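Local coordinates for RahU protein (Pseudomonas aeruginosa PAO1, PDB 6ZC2) that interacts with the membrane lipid ceramide phosphorylethanolamine, at residues A68-F76 and T87-K95. Residues are numbered along the deposited sequence; the frame is centred on the assembly and turned at random.
Sequences ASSGTQGSF and TFSWDDPWK. With EDO (1,2-ethanediol), chain D; EDO (1,2-ethanediol), chain F.
Trp90 lies across the backbone of Gly74, and its indole adds a side-chain link between strand 72-76 and strand 87-92 to their backbone ladder. The strand axes run antiparallel at 172°, and six main-chain hydrogen bonds pair Thr72 with Asp92, Gly74 with Trp90 and Phe76 with Phe88. From CB, a chi1 of 67° sets CG between the backbone N and the carbonyl carbon of Trp90, which turns the ring over the neighbouring strand. On the pyrrole side CD1 passes Thr72 O at 3.6 Å, and NE1 then donates to Thr72 OG1 at 2.9 Å. That bond is nearly straight, 173° at the hydrogen, with the oxygen close to the ring plane. At the ring fusion, CD2 is 3.6 Å from Gly74 O and CE2 is 3.6 Å from Gly74 N. Along the benzene side CE3 meets Gly74 O, CZ2 lies against Gly74 CA, and CZ3 and CH2 reach Ser75 N. Gly74 CA stands 4.0 Å from the centroid of the Trp90 six-membered ring, over its face, a CH-pi contact. The CZ3 corner also touches Phe76 CD2, whose ring in turn receives Phe88 CB over one face; the Phe76 and Phe88 rings, centroids 5.5 Å apart, are offset so far that they hardly overlap. Ile7 and Val9 of strand 6-13 meet this aromatic side from the facing sheet.

On the other face of the hairpin the Gln73 amide stacks on the Asp91 carboxylate, with CD of Gln73 3.6 Å from OD1 of Asp91. Thr72 OG1 is also hydrogen-bonded to Ser62 OG, so this buried hydroxyl is gripped twice; together with the glycine under the ring, it probably holds the rotation of the Trp90 indole within the hydrophobic interior of the aegerolysin beta-sandwich.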
# COMPACT_ATOMS: atom_id res chain seq x y z
N ALA A 68 7.99 -19.28 -3.60
CA ALA A 68 8.49 -18.76 -4.86
C ALA A 68 9.77 -17.96 -4.63
O ALA A 68 9.93 -17.29 -3.61
CB ALA A 68 7.44 -17.88 -5.53
N SER A 69 10.69 -18.04 -5.60
CA SER A 69 11.91 -17.25 -5.56
C SER A 69 11.66 -15.86 -6.13
O SER A 69 12.42 -15.38 -6.98
CB SER A 69 13.04 -17.95 -6.31
OG SER A 69 12.58 -18.48 -7.55
N SER A 70 10.58 -15.22 -5.69
CA SER A 70 10.20 -13.87 -6.08
C SER A 70 9.44 -13.26 -4.92
O SER A 70 8.89 -13.97 -4.07
CB SER A 70 9.34 -13.88 -7.35
OG SER A 70 8.20 -14.72 -7.19
N GLY A 71 9.43 -11.93 -4.87
CA GLY A 71 8.84 -11.19 -3.76
C GLY A 71 7.51 -10.58 -4.12
O GLY A 71 6.67 -11.20 -4.78
N THR A 72 7.29 -9.34 -3.66
CA THR A 72 6.07 -8.61 -3.95
C THR A 72 6.40 -7.24 -4.52
O THR A 72 7.31 -6.56 -4.03
CB THR A 72 5.14 -8.49 -2.72
OG1 THR A 72 4.08 -7.58 -3.05
CG2 THR A 72 5.87 -7.97 -1.48
N GLN A 73 5.66 -6.85 -5.56
CA GLN A 73 5.82 -5.55 -6.21
C GLN A 73 4.47 -5.16 -6.81
O GLN A 73 3.87 -5.96 -7.53
CB GLN A 73 6.88 -5.63 -7.32
CG GLN A 73 7.09 -4.31 -8.04
CD GLN A 73 8.16 -4.41 -9.10
OE1 GLN A 73 8.40 -5.47 -9.67
NE2 GLN A 73 8.83 -3.29 -9.37
N GLY A 74 4.01 -3.95 -6.51
CA GLY A 74 2.70 -3.54 -6.99
C GLY A 74 2.38 -2.12 -6.61
O GLY A 74 3.26 -1.35 -6.19
N SER A 75 1.10 -1.76 -6.76
CA SER A 75 0.65 -0.40 -6.47
C SER A 75 -0.85 -0.38 -6.23
O SER A 75 -1.57 -1.32 -6.58
CB SER A 75 1.00 0.56 -7.61
OG SER A 75 0.26 0.24 -8.77
N PHE A 76 -1.32 0.73 -5.65
CA PHE A 76 -2.74 1.06 -5.61
C PHE A 76 -2.90 2.58 -5.64
O PHE A 76 -2.00 3.32 -5.23
CB PHE A 76 -3.49 0.44 -4.40
CG PHE A 76 -2.97 0.87 -3.05
CD1 PHE A 76 -3.42 2.04 -2.44
CD2 PHE A 76 -2.04 0.08 -2.38
CE1 PHE A 76 -2.93 2.42 -1.19
CE2 PHE A 76 -1.54 0.46 -1.14
CZ PHE A 76 -1.99 1.63 -0.54
N THR A 87 -0.74 7.75 -5.83
CA THR A 87 -0.45 6.33 -6.02
C THR A 87 0.59 5.87 -5.01
O THR A 87 1.65 6.50 -4.88
CB THR A 87 0.08 6.07 -7.44
OG1 THR A 87 -0.89 6.48 -8.40
CG2 THR A 87 0.43 4.59 -7.64
N PHE A 88 0.31 4.76 -4.32
CA PHE A 88 1.29 4.10 -3.46
C PHE A 88 1.87 2.89 -4.20
O PHE A 88 1.11 2.07 -4.72
CB PHE A 88 0.66 3.63 -2.14
CG PHE A 88 1.67 3.10 -1.17
CD1 PHE A 88 2.35 3.95 -0.31
CD2 PHE A 88 2.01 1.76 -1.16
CE1 PHE A 88 3.31 3.48 0.56
CE2 PHE A 88 2.98 1.28 -0.30
CZ PHE A 88 3.63 2.13 0.56
N SER A 89 3.21 2.78 -4.24
CA SER A 89 3.90 1.71 -4.94
C SER A 89 4.99 1.13 -4.05
O SER A 89 5.52 1.82 -3.18
CB SER A 89 4.55 2.21 -6.24
OG SER A 89 3.59 2.66 -7.17
N TRP A 90 5.36 -0.13 -4.30
CA TRP A 90 6.41 -0.78 -3.52
C TRP A 90 7.10 -1.87 -4.34
O TRP A 90 6.55 -2.39 -5.32
CB TRP A 90 5.87 -1.42 -2.21
CG TRP A 90 4.96 -2.59 -2.49
CD1 TRP A 90 5.32 -3.91 -2.59
CD2 TRP A 90 3.56 -2.53 -2.79
NE1 TRP A 90 4.22 -4.67 -2.91
CE2 TRP A 90 3.13 -3.85 -3.04
CE3 TRP A 90 2.62 -1.49 -2.86
CZ2 TRP A 90 1.81 -4.16 -3.35
CZ3 TRP A 90 1.31 -1.80 -3.17
CH2 TRP A 90 0.92 -3.12 -3.42
N ASP A 91 8.31 -2.23 -3.89
CA ASP A 91 9.08 -3.31 -4.49
C ASP A 91 9.91 -3.97 -3.39
O ASP A 91 10.76 -3.31 -2.78
CB ASP A 91 9.99 -2.78 -5.60
CG ASP A 91 10.85 -3.86 -6.22
OD1 ASP A 91 10.36 -5.00 -6.35
OD2 ASP A 91 12.01 -3.56 -6.57
N ASP A 92 9.66 -5.26 -3.14
CA ASP A 92 10.32 -6.05 -2.11
C ASP A 92 10.87 -7.30 -2.80
O ASP A 92 10.18 -8.33 -2.86
CB ASP A 92 9.32 -6.41 -1.01
CG ASP A 92 9.94 -7.17 0.16
OD1 ASP A 92 11.13 -7.54 0.10
OD2 ASP A 92 9.20 -7.39 1.15
N PRO A 93 12.09 -7.24 -3.33
CA PRO A 93 12.62 -8.38 -4.09
C PRO A 93 13.03 -9.55 -3.20
O PRO A 93 13.29 -9.41 -2.00
CB PRO A 93 13.85 -7.80 -4.81
CG PRO A 93 13.71 -6.31 -4.71
CD PRO A 93 12.97 -6.07 -3.43
N TRP A 94 13.10 -10.73 -3.83
CA TRP A 94 13.53 -11.94 -3.14
C TRP A 94 15.05 -12.07 -3.12
O TRP A 94 15.63 -12.48 -2.11
CB TRP A 94 12.92 -13.17 -3.81
CG TRP A 94 13.45 -14.48 -3.31
CD1 TRP A 94 13.01 -15.18 -2.22
CD2 TRP A 94 14.53 -15.24 -3.87
NE1 TRP A 94 13.75 -16.33 -2.07
CE2 TRP A 94 14.69 -16.39 -3.07
CE3 TRP A 94 15.38 -15.06 -4.97
CZ2 TRP A 94 15.65 -17.36 -3.33
CZ3 TRP A 94 16.34 -16.03 -5.23
CH2 TRP A 94 16.47 -17.16 -4.41
N LYS A 95 15.71 -11.74 -4.23
CA LYS A 95 17.15 -11.93 -4.33
C LYS A 95 17.89 -11.01 -3.36
O LYS A 95 17.44 -9.91 -3.04
CB LYS A 95 17.62 -11.66 -5.77
CG LYS A 95 17.87 -10.19 -6.09
CD LYS A 95 18.07 -9.96 -7.58
CE LYS A 95 19.24 -10.76 -8.12
NZ LYS A 95 20.21 -9.90 -8.87
C1 EDO D . 9.99 -9.61 -7.44
O1 EDO D . 10.84 -10.33 -6.55
C2 EDO D . 9.86 -8.18 -6.94
O2 EDO D . 11.08 -7.46 -7.15
C1 EDO F . 0.11 10.26 -8.91
O1 EDO F . -0.88 10.73 -9.83
C2 EDO F . 1.07 9.32 -9.64
O2 EDO F . 0.32 8.27 -10.26
O HOH W 1 8.13 -0.67 -7.86